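Local coordinates for protein endoglucanase (Humicola insolens, PDB 1DYS) that hydrolyses internal beta-1,4-glucosidic linkages in cellulose as a family 6 endoglucanase, a fungal enzyme of plant biomass recycling, at residues 288-293 with 306-311; 218-223 with 264-269; 233-238 with 277-282. All blocks are in the same frame, centred on the assembly; numbering follows the deposited sequence.

Interaction 1 of 3, residues 288-293 with 306-311; sequences AGFGQP and IVWVKP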
loop_
_atom_site.group_PDB
_atom_site.type_symbol
_atom_site.label_atom_id
_atom_site.label_comp_id
_atom_site.label_asym_id
_atom_site.label_seq_id
_atom_site.Cartn_x
_atom_site.Cartn_y
_atom_site.Cartn_z
ATOM N N ALA A 288 -18.193 13.187 -9.938
ATOM C CA ALA A 288 -18.897 12.751 -8.715
ATOM C C ALA A 288 -18.968 13.898 -7.708
ATOM O O ALA A 288 -18.216 14.870 -7.784
ATOM C CB ALA A 288 -18.183 11.554 -8.087
ATOM N N GLY A 289 -19.922 13.772 -6.768
ATOM C CA GLY A 289 -20.009 14.803 -5.749
ATOM C C GLY A 289 -20.083 14.154 -4.364
ATOM O O GLY A 289 -20.427 12.961 -4.271
ATOM N N PHE A 290 -19.762 14.973 -3.365
ATOM C CA PHE A 290 -20.045 14.525 -1.994
ATOM C C PHE A 290 -21.558 14.249 -1.912
ATOM O O PHE A 290 -22.400 15.041 -2.431
ATOM C CB PHE A 290 -19.771 15.556 -0.936
ATOM C CG PHE A 290 -18.334 15.904 -0.679
ATOM C CD1 PHE A 290 -17.436 14.862 -0.429
ATOM C CD2 PHE A 290 -17.871 17.198 -0.579
ATOM C CE1 PHE A 290 -16.122 15.130 -0.136
ATOM C CE2 PHE A 290 -16.554 17.477 -0.287
ATOM C CZ PHE A 290 -15.665 16.430 -0.077
ATOM N N GLY A 291 -21.928 13.124 -1.317
ATOM C CA GLY A 291 -23.352 12.798 -1.215
ATOM C C GLY A 291 -23.909 13.377 0.096
ATOM O O GLY A 291 -23.303 14.141 0.817
ATOM N N GLN A 292 -25.157 12.982 0.350
ATOM C CA GLN A 292 -25.873 13.380 1.552
ATOM C C GLN A 292 -25.075 13.036 2.801
ATOM O O GLN A 292 -24.647 11.895 2.987
ATOM C CB GLN A 292 -27.194 12.571 1.571
ATOM C CG GLN A 292 -27.796 12.325 2.934
ATOM C CD GLN A 292 -28.654 13.489 3.402
ATOM O OE1 GLN A 292 -29.638 13.775 2.716
ATOM N NE2 GLN A 292 -28.320 14.111 4.529
ATOM N N PRO A 293 -24.890 14.001 3.660
ATOM C CA PRO A 293 -24.208 13.770 4.937
ATOM C C PRO A 293 -25.036 12.853 5.815
ATOM O O PRO A 293 -26.227 12.642 5.626
ATOM C CB PRO A 293 -24.002 15.148 5.586
ATOM C CG PRO A 293 -24.107 16.049 4.349
ATOM C CD PRO A 293 -25.206 15.412 3.491
ATOM N N ILE A 306 -27.825 6.835 6.655
ATOM C CA ILE A 306 -26.933 7.168 5.540
ATOM C C ILE A 306 -25.673 7.651 6.247
ATOM O O ILE A 306 -25.775 8.388 7.230
ATOM C CB ILE A 306 -27.473 8.251 4.570
ATOM C CG1 ILE A 306 -28.595 7.590 3.769
ATOM C CG2 ILE A 306 -26.337 8.796 3.698
ATOM C CD1 ILE A 306 -29.586 8.474 3.057
ATOM N N VAL A 307 -24.504 7.100 5.916
ATOM C CA VAL A 307 -23.236 7.486 6.505
ATOM C C VAL A 307 -22.213 7.811 5.416
ATOM O O VAL A 307 -22.491 7.689 4.199
ATOM C CB VAL A 307 -22.662 6.337 7.403
ATOM C CG1 VAL A 307 -23.581 6.100 8.600
ATOM C CG2 VAL A 307 -22.512 5.086 6.534
ATOM N N TRP A 308 -21.055 8.355 5.776
ATOM C CA TRP A 308 -19.892 8.445 4.891
ATOM C C TRP A 308 -18.828 7.472 5.451
ATOM O O TRP A 308 -18.439 7.548 6.632
ATOM C CB TRP A 308 -19.255 9.812 4.754
ATOM C CG TRP A 308 -20.020 10.867 4.036
ATOM C CD1 TRP A 308 -21.310 10.819 3.636
ATOM C CD2 TRP A 308 -19.485 12.124 3.615
ATOM N NE1 TRP A 308 -21.640 11.995 2.963
ATOM C CE2 TRP A 308 -20.542 12.800 2.957
ATOM C CE3 TRP A 308 -18.228 12.742 3.732
ATOM C CZ2 TRP A 308 -20.337 14.094 2.456
ATOM C CZ3 TRP A 308 -18.043 14.010 3.233
ATOM C CH2 TRP A 308 -19.099 14.659 2.573
ATOM N N VAL A 309 -18.407 6.547 4.572
ATOM C CA VAL A 309 -17.406 5.564 5.029
ATOM C C VAL A 309 -16.105 5.827 4.281
ATOM O O VAL A 309 -15.118 6.133 4.908
ATOM C CB VAL A 309 -17.963 4.157 4.775
ATOM C CG1 VAL A 309 -17.004 3.134 5.384
ATOM C CG2 VAL A 309 -19.365 3.965 5.343
ATOM N N LYS A 310 -16.093 5.710 2.925
ATOM C CA LYS A 310 -14.856 6.069 2.229
ATOM C C LYS A 310 -14.607 7.554 2.388
ATOM O O LYS A 310 -15.527 8.368 2.197
ATOM C CB LYS A 310 -15.105 5.815 0.735
ATOM C CG LYS A 310 -14.132 6.407 -0.254
ATOM C CD LYS A 310 -12.778 5.704 -0.245
ATOM C CE LYS A 310 -11.826 6.584 -1.061
ATOM N NZ LYS A 310 -10.533 5.826 -1.285
ATOM N N PRO A 311 -13.406 7.956 2.655
ATOM C CA PRO A 311 -13.048 9.390 2.755
ATOM C C PRO A 311 -12.863 9.989 1.369
ATOM O O PRO A 311 -11.793 9.767 0.785
ATOM C CB PRO A 311 -11.753 9.482 3.567
ATOM C CG PRO A 311 -11.713 8.087 4.197
ATOM C CD PRO A 311 -12.262 7.169 3.107
#

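Interaction 2 of 3, residues 218-223 with 264-269; sequences SNVSNY and IIDQSR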
loop_
_atom_site.group_PDB
_atom_site.type_symbol
_atom_site.label_atom_id
_atom_site.label_comp_id
_atom_site.label_asym_id
_atom_site.label_seq_id
_atom_site.Cartn_x
_atom_site.Cartn_y
_atom_site.Cartn_z
ATOM N N SER A 218 -23.408 -1.077 2.711
ATOM C CA SER A 218 -23.336 -1.168 1.247
ATOM C C SER A 218 -22.901 0.168 0.668
ATOM O O SER A 218 -22.959 1.211 1.325
ATOM C CB SER A 218 -24.673 -1.620 0.674
ATOM O OG SER A 218 -25.608 -0.552 0.767
ATOM N N ASN A 219 -22.429 0.082 -0.582
ATOM C CA ASN A 219 -21.947 1.223 -1.343
ATOM C C ASN A 219 -20.640 1.778 -0.783
ATOM O O ASN A 219 -20.287 2.924 -1.181
ATOM C CB ASN A 219 -22.992 2.357 -1.423
ATOM C CG ASN A 219 -22.928 3.168 -2.718
ATOM O OD1 ASN A 219 -22.788 2.519 -3.755
ATOM N ND2 ASN A 219 -23.057 4.487 -2.581
ATOM N N VAL A 220 -19.968 1.069 0.126
ATOM C CA VAL A 220 -18.727 1.609 0.691
ATOM C C VAL A 220 -17.702 1.703 -0.430
ATOM O O VAL A 220 -17.412 0.800 -1.195
ATOM C CB VAL A 220 -18.191 0.738 1.842
ATOM C CG1 VAL A 220 -16.834 1.317 2.270
ATOM C CG2 VAL A 220 -19.229 0.703 2.955
ATOM N N SER A 221 -17.157 2.904 -0.604
ATOM C CA SER A 221 -16.245 3.285 -1.649
ATOM C C SER A 221 -16.876 3.310 -3.028
ATOM O O SER A 221 -16.095 3.517 -3.950
ATOM C CB SER A 221 -14.988 2.406 -1.730
ATOM O OG SER A 221 -14.485 2.214 -0.394
ATOM N N ASN A 222 -18.184 3.148 -3.124
ATOM C CA ASN A 222 -18.832 3.139 -4.428
ATOM C C ASN A 222 -19.543 4.493 -4.564
ATOM O O ASN A 222 -19.248 5.442 -3.868
ATOM C CB ASN A 222 -19.714 1.928 -4.713
ATOM C CG ASN A 222 -19.600 1.496 -6.149
ATOM O OD1 ASN A 222 -20.168 2.147 -7.024
ATOM N ND2 ASN A 222 -18.863 0.414 -6.438
ATOM N N TYR A 223 -20.303 4.575 -5.650
ATOM C CA TYR A 223 -20.885 5.832 -6.091
ATOM C C TYR A 223 -22.374 5.733 -6.407
ATOM O O TYR A 223 -22.911 6.697 -6.995
ATOM C CB TYR A 223 -20.142 6.205 -7.385
ATOM C CG TYR A 223 -18.629 6.191 -7.336
ATOM C CD1 TYR A 223 -17.902 5.018 -7.588
ATOM C CD2 TYR A 223 -17.931 7.350 -7.000
ATOM C CE1 TYR A 223 -16.520 5.033 -7.508
ATOM C CE2 TYR A 223 -16.543 7.363 -6.941
ATOM C CZ TYR A 223 -15.866 6.190 -7.190
ATOM O OH TYR A 223 -14.485 6.188 -7.187
ATOM N N ILE A 264 -26.589 0.291 6.692
ATOM C CA ILE A 264 -25.998 1.622 6.746
ATOM C C ILE A 264 -25.425 1.796 5.327
ATOM O O ILE A 264 -24.961 0.804 4.807
ATOM C CB ILE A 264 -24.980 2.052 7.782
ATOM C CG1 ILE A 264 -23.817 1.046 7.839
ATOM C CG2 ILE A 264 -25.692 2.133 9.138
ATOM C CD1 ILE A 264 -22.830 1.268 8.960
ATOM N N ILE A 265 -25.670 2.934 4.672
ATOM C CA ILE A 265 -25.318 3.039 3.246
ATOM C C ILE A 265 -24.416 4.242 3.028
ATOM O O ILE A 265 -24.691 5.353 3.440
ATOM C CB ILE A 265 -26.566 3.274 2.364
ATOM C CG1 ILE A 265 -27.434 2.013 2.409
ATOM C CG2 ILE A 265 -26.185 3.535 0.902
ATOM C CD1 ILE A 265 -28.601 1.941 1.481
ATOM N N ASP A 266 -23.256 4.004 2.402
ATOM C CA ASP A 266 -22.274 5.069 2.200
ATOM C C ASP A 266 -22.818 6.002 1.108
ATOM O O ASP A 266 -23.280 5.491 0.079
ATOM C CB ASP A 266 -20.982 4.445 1.635
ATOM C CG ASP A 266 -19.753 5.334 1.754
ATOM O OD1 ASP A 266 -19.783 6.501 2.198
ATOM O OD2 ASP A 266 -18.644 4.841 1.364
ATOM N N GLN A 267 -22.750 7.306 1.359
ATOM C CA GLN A 267 -23.033 8.287 0.315
ATOM C C GLN A 267 -21.885 9.284 0.309
ATOM O O GLN A 267 -22.027 10.411 -0.133
ATOM C CB GLN A 267 -24.362 9.058 0.490
ATOM C CG GLN A 267 -25.605 8.202 0.278
ATOM C CD GLN A 267 -25.811 7.852 -1.192
ATOM O OE1 GLN A 267 -26.428 8.618 -1.939
ATOM N NE2 GLN A 267 -25.286 6.722 -1.585
ATOM N N SER A 268 -20.661 8.837 0.706
ATOM C CA SER A 268 -19.502 9.727 0.682
ATOM C C SER A 268 -19.244 10.279 -0.705
ATOM O O SER A 268 -18.823 11.434 -0.853
ATOM C CB SER A 268 -18.242 8.962 1.138
ATOM O OG SER A 268 -18.072 7.806 0.289
ATOM N N ARG A 269 -19.482 9.507 -1.746
ATOM C CA ARG A 269 -19.304 9.961 -3.130
ATOM C C ARG A 269 -20.467 9.402 -3.946
ATOM O O ARG A 269 -20.823 8.244 -3.765
ATOM C CB ARG A 269 -18.015 9.373 -3.737
ATOM C CG ARG A 269 -16.759 9.812 -2.994
ATOM C CD ARG A 269 -15.466 9.312 -3.619
ATOM N NE ARG A 269 -15.406 7.833 -3.537
ATOM C CZ ARG A 269 -14.369 7.165 -4.030
ATOM N NH1 ARG A 269 -13.376 7.781 -4.636
ATOM N NH2 ARG A 269 -14.343 5.818 -3.942
HETATM O O HOH W 1 -17.333 6.397 -2.044
HETATM O O HOH W 2 -20.675 6.546 -1.510
#

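Interaction 3 of 3, residues 233-238 with 277-282; sequences PYTSGS and SEWGQW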
loop_
_atom_site.group_PDB
_atom_site.type_symbol
_atom_site.label_atom_id
_atom_site.label_comp_id
_atom_site.label_asym_id
_atom_site.label_seq_id
_atom_site.Cartn_x
_atom_site.Cartn_y
_atom_site.Cartn_z
ATOM N N PRO A 233 -28.924 3.647 -17.064
ATOM C CA PRO A 233 -29.294 2.590 -17.977
ATOM C C PRO A 233 -28.688 1.232 -17.730
ATOM O O PRO A 233 -29.328 0.213 -17.953
ATOM C CB PRO A 233 -28.824 3.001 -19.393
ATOM C CG PRO A 233 -28.472 4.443 -19.226
ATOM C CD PRO A 233 -28.453 4.843 -17.770
ATOM N N TYR A 234 -27.453 1.176 -17.225
ATOM C CA TYR A 234 -26.769 -0.066 -16.939
ATOM C C TYR A 234 -27.395 -0.841 -15.788
ATOM O O TYR A 234 -27.080 -2.033 -15.602
ATOM C CB TYR A 234 -25.282 0.234 -16.783
ATOM C CG TYR A 234 -24.865 1.142 -15.656
ATOM C CD1 TYR A 234 -25.197 0.832 -14.347
ATOM C CD2 TYR A 234 -24.113 2.284 -15.884
ATOM C CE1 TYR A 234 -24.782 1.645 -13.321
ATOM C CE2 TYR A 234 -23.712 3.114 -14.850
ATOM C CZ TYR A 234 -24.045 2.766 -13.563
ATOM O OH TYR A 234 -23.680 3.545 -12.484
ATOM N N THR A 235 -28.305 -0.213 -15.051
ATOM C CA THR A 235 -29.059 -0.863 -13.985
ATOM C C THR A 235 -30.334 -1.521 -14.539
ATOM O O THR A 235 -31.122 -2.113 -13.788
ATOM C CB THR A 235 -29.468 0.090 -12.858
ATOM O OG1 THR A 235 -30.485 0.973 -13.363
ATOM C CG2 THR A 235 -28.321 0.943 -12.339
ATOM N N SER A 236 -30.551 -1.478 -15.853
ATOM C CA SER A 236 -31.707 -2.123 -16.469
ATOM C C SER A 236 -31.678 -3.629 -16.234
ATOM O O SER A 236 -30.631 -4.272 -16.347
ATOM C CB SER A 236 -31.742 -1.837 -17.985
ATOM O OG SER A 236 -32.776 -0.896 -18.210
ATOM N N GLY A 237 -32.807 -4.170 -15.773
ATOM C CA GLY A 237 -32.899 -5.594 -15.464
ATOM C C GLY A 237 -32.541 -5.883 -14.010
ATOM O O GLY A 237 -32.699 -7.020 -13.563
ATOM N N SER A 238 -32.067 -4.881 -13.265
ATOM C CA SER A 238 -31.729 -5.169 -11.869
ATOM C C SER A 238 -32.871 -4.729 -10.985
ATOM O O SER A 238 -33.365 -3.616 -11.138
ATOM C CB SER A 238 -30.485 -4.403 -11.410
ATOM O OG SER A 238 -30.461 -4.378 -9.984
ATOM N N SER A 277 -19.959 4.093 -17.700
ATOM C CA SER A 277 -20.674 3.424 -18.776
ATOM C C SER A 277 -20.947 1.980 -18.416
ATOM O O SER A 277 -21.763 1.265 -19.009
ATOM C CB SER A 277 -19.848 3.522 -20.076
ATOM O OG SER A 277 -18.511 3.125 -19.813
ATOM N N GLU A 278 -20.247 1.494 -17.382
ATOM C CA GLU A 278 -20.384 0.137 -16.883
ATOM C C GLU A 278 -20.539 0.226 -15.364
ATOM O O GLU A 278 -19.803 0.999 -14.737
ATOM C CB GLU A 278 -19.173 -0.711 -17.242
ATOM C CG GLU A 278 -18.652 -0.626 -18.661
ATOM C CD GLU A 278 -18.841 -1.887 -19.475
ATOM O OE1 GLU A 278 -18.660 -2.985 -18.908
ATOM O OE2 GLU A 278 -19.167 -1.791 -20.683
ATOM N N TRP A 279 -21.432 -0.567 -14.774
ATOM C CA TRP A 279 -21.656 -0.449 -13.333
ATOM C C TRP A 279 -20.454 -0.861 -12.500
ATOM O O TRP A 279 -20.238 -0.350 -11.407
ATOM C CB TRP A 279 -22.840 -1.317 -12.928
ATOM C CG TRP A 279 -23.588 -0.875 -11.702
ATOM C CD1 TRP A 279 -23.243 0.043 -10.752
ATOM C CD2 TRP A 279 -24.889 -1.359 -11.356
ATOM N NE1 TRP A 279 -24.253 0.150 -9.830
ATOM C CE2 TRP A 279 -25.272 -0.694 -10.176
ATOM C CE3 TRP A 279 -25.764 -2.294 -11.931
ATOM C CZ2 TRP A 279 -26.491 -0.976 -9.554
ATOM C CZ3 TRP A 279 -26.967 -2.573 -11.324
ATOM C CH2 TRP A 279 -27.318 -1.902 -10.142
ATOM N N GLY A 280 -19.601 -1.719 -13.038
ATOM C CA GLY A 280 -18.444 -2.211 -12.286
ATOM C C GLY A 280 -17.287 -1.233 -12.245
ATOM O O GLY A 280 -16.309 -1.535 -11.548
ATOM N N GLN A 281 -17.343 -0.100 -12.919
ATOM C CA GLN A 281 -16.282 0.914 -12.827
ATOM C C GLN A 281 -16.187 1.418 -11.389
ATOM O O GLN A 281 -17.208 1.665 -10.742
ATOM C CB GLN A 281 -16.498 2.075 -13.790
ATOM C CG GLN A 281 -16.222 1.747 -15.258
ATOM C CD GLN A 281 -16.687 2.928 -16.100
ATOM O OE1 GLN A 281 -17.862 3.002 -16.458
ATOM N NE2 GLN A 281 -15.794 3.865 -16.385
ATOM N N TRP A 282 -14.968 1.489 -10.839
ATOM C CA TRP A 282 -14.801 1.850 -9.431
ATOM C C TRP A 282 -13.709 2.842 -9.078
ATOM O O TRP A 282 -13.681 3.280 -7.911
ATOM C CB TRP A 282 -14.441 0.547 -8.647
ATOM C CG TRP A 282 -13.210 -0.079 -9.241
ATOM C CD1 TRP A 282 -13.153 -0.935 -10.315
ATOM C CD2 TRP A 282 -11.847 0.130 -8.835
ATOM N NE1 TRP A 282 -11.846 -1.241 -10.608
ATOM C CE2 TRP A 282 -11.027 -0.609 -9.700
ATOM C CE3 TRP A 282 -11.254 0.848 -7.793
ATOM C CZ2 TRP A 282 -9.634 -0.639 -9.585
ATOM C CZ3 TRP A 282 -9.876 0.836 -7.692
ATOM C CH2 TRP A 282 -9.068 0.096 -8.573
#

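Interaction 1 of 3, residues 288-293 with 306-311
Trp308, just past strand 303-307, sets its indole against residues 290-293, burying more surface in this contact than any other residue. Its CG lies anti to the carbonyl carbon (chi1 -69°), which sends the indole along the loop from Gln292 to Phe290. Going outward from CB, CD1 comes first to the Gln292 carbonyl, and NE1 then donates to Gln292 O at 3.0 Å. That bond is bent, 138° at the hydrogen, and the N-H arrives above the carbonyl plane. Next along the edge, CZ2 lies 3.4 Å from Gly291 O, which sits in the plane of the indole. At the tip, CH2 packs 3.4 Å from Phe290 CD1, and CZ3 stays close to the same atom. The two rings are nearly parallel, at 23°, but slid so far apart that they barely overlap. Beside this, Ile306 CG2 touches Gln292 O, while Gln292 bends at chi2 so that NE2 can donate to Pro293 O at 2.8 Å. An alanine in place of Trp308 would probably strip Gln292 O of its indole donor and open a gap beside Phe290. Tyr17 and Val43, from two N-terminal helices, also pack on both aromatic residues. This is buried packing at the C-terminal end of a strand in the parallel barrel of family 6 glycoside hydrolases, leading into the probable substrate-binding residue Lys310.

Interaction 2 of 3, residues 218-223 with 264-269
Ser218 and Ile265 pair as parallel neighbours where strands 215-218 and 262-266 of the family 6 barrel reach their C-terminal ends. Ser218 N donates to Ile264 O, and Asp266 N donates to Ser218 O. Past this bridge the chain folds into a type II turn from Asn219 to Asn222, and side chains take over. Asn219 points its amide at the other strand: ND2 meets Asp266 O at 2.9 Å in an almost straight bond (175°), with the oxygen in the amide plane. Gln267 NE2 grips the same oxygen from the opposite face of the carbonyl, brought back to it by the bent side chain. Asp266 extends with CG anti to its nitrogen (chi1 -163°), bringing the carboxylate to the turn's backbone. OD2 takes Ser221 N at 3.1 Å on its anti side, while OD1 accepts both N and OG of Ser268 from one face, closing an Asx turn. Val309 N and Lys310 N also donate to this carboxylate, so several bonds fix its rotation. Arg269 runs out extended and then kinks at chi3 (-65°), which brings the guanidinium beside Tyr223, the planes inclined to each other. Tyr223 CZ lies over the guanidinium face, 3.5 Å above the centre of its plane. The phenol OH is bonded to Val285 N, and Asp316 makes a salt bridge with Arg269 NH1. A water accepts from Arg269 NE and donates to Asn222 O and Ser268 OG. At the guanidinium's other end, NH2 donates to Ser221 O at 2.9 Å, above that carbonyl's plane.

Interaction 3 of 3, residues 233-238 with 277-282
Trp279 and Tyr234 meet with their side chains crossing at about a right angle, and together they account for most of the surface buried here. Tyr234 sends CG between its own nitrogen and carbonyl carbon (chi1 63°), which sets the ring against Trp279. CE1 comes over one face of the indole, 3.2 Å from Trp279 CG, while CD1 rests against Trp279 CB. The ring planes are inclined at 38°, an oblique meeting. Tyr234 in turn offers one face to the backbone, with Trp279 CA above it toward the rim. Thr235 covers the far part of the indole. Its CG2 lies on the same face as Tyr234 CE1, in a CH-pi contact 3.8 Å from the centroid of the six-membered ring and only 11° off the normal. Ser238 CB meets the indole differently, in its plane and 4.0 Å from Trp279 CZ3. Polar needs are met outside the two segments: Trp279 NE1 donates to Asn224 OD1, Thr235 OG1 to Pro232 O. Trp189 adds a further ring against Trp279 at a steep angle. Within 277-282, Gln281 OE1 takes the N-H groups of Ser277 and Glu278 and ties up the type I turn that carries Trp279. This is an aromatic contact between surface loops of the family 6 catalytic domain, bordering the probable substrate-binding residues Asn183 and Asn222.

How the interactions relate
Interactions 1 and 2 have centres 6 Å apart and share the barrel's parallel sheet, where strands 262-266 and 303-307 are neighbours. Besides those that end on the Asp266 carboxylate, the bonds that join them probably include Gln267 N to Val307 O at 2.9 Å. Interaction 3 lies farther out, its centre 16 Å from that of interaction 2 and 20 Å from that of interaction 1. It touches interaction 2 through Tyr223 OH and Trp282 O, 3.1 Å apart, but not interaction 1. Each contact carries one probable substrate-binding residue, Lys310, Asn222 and Trp282 in turn, so buried strand ends and surface loops together border the substrate site.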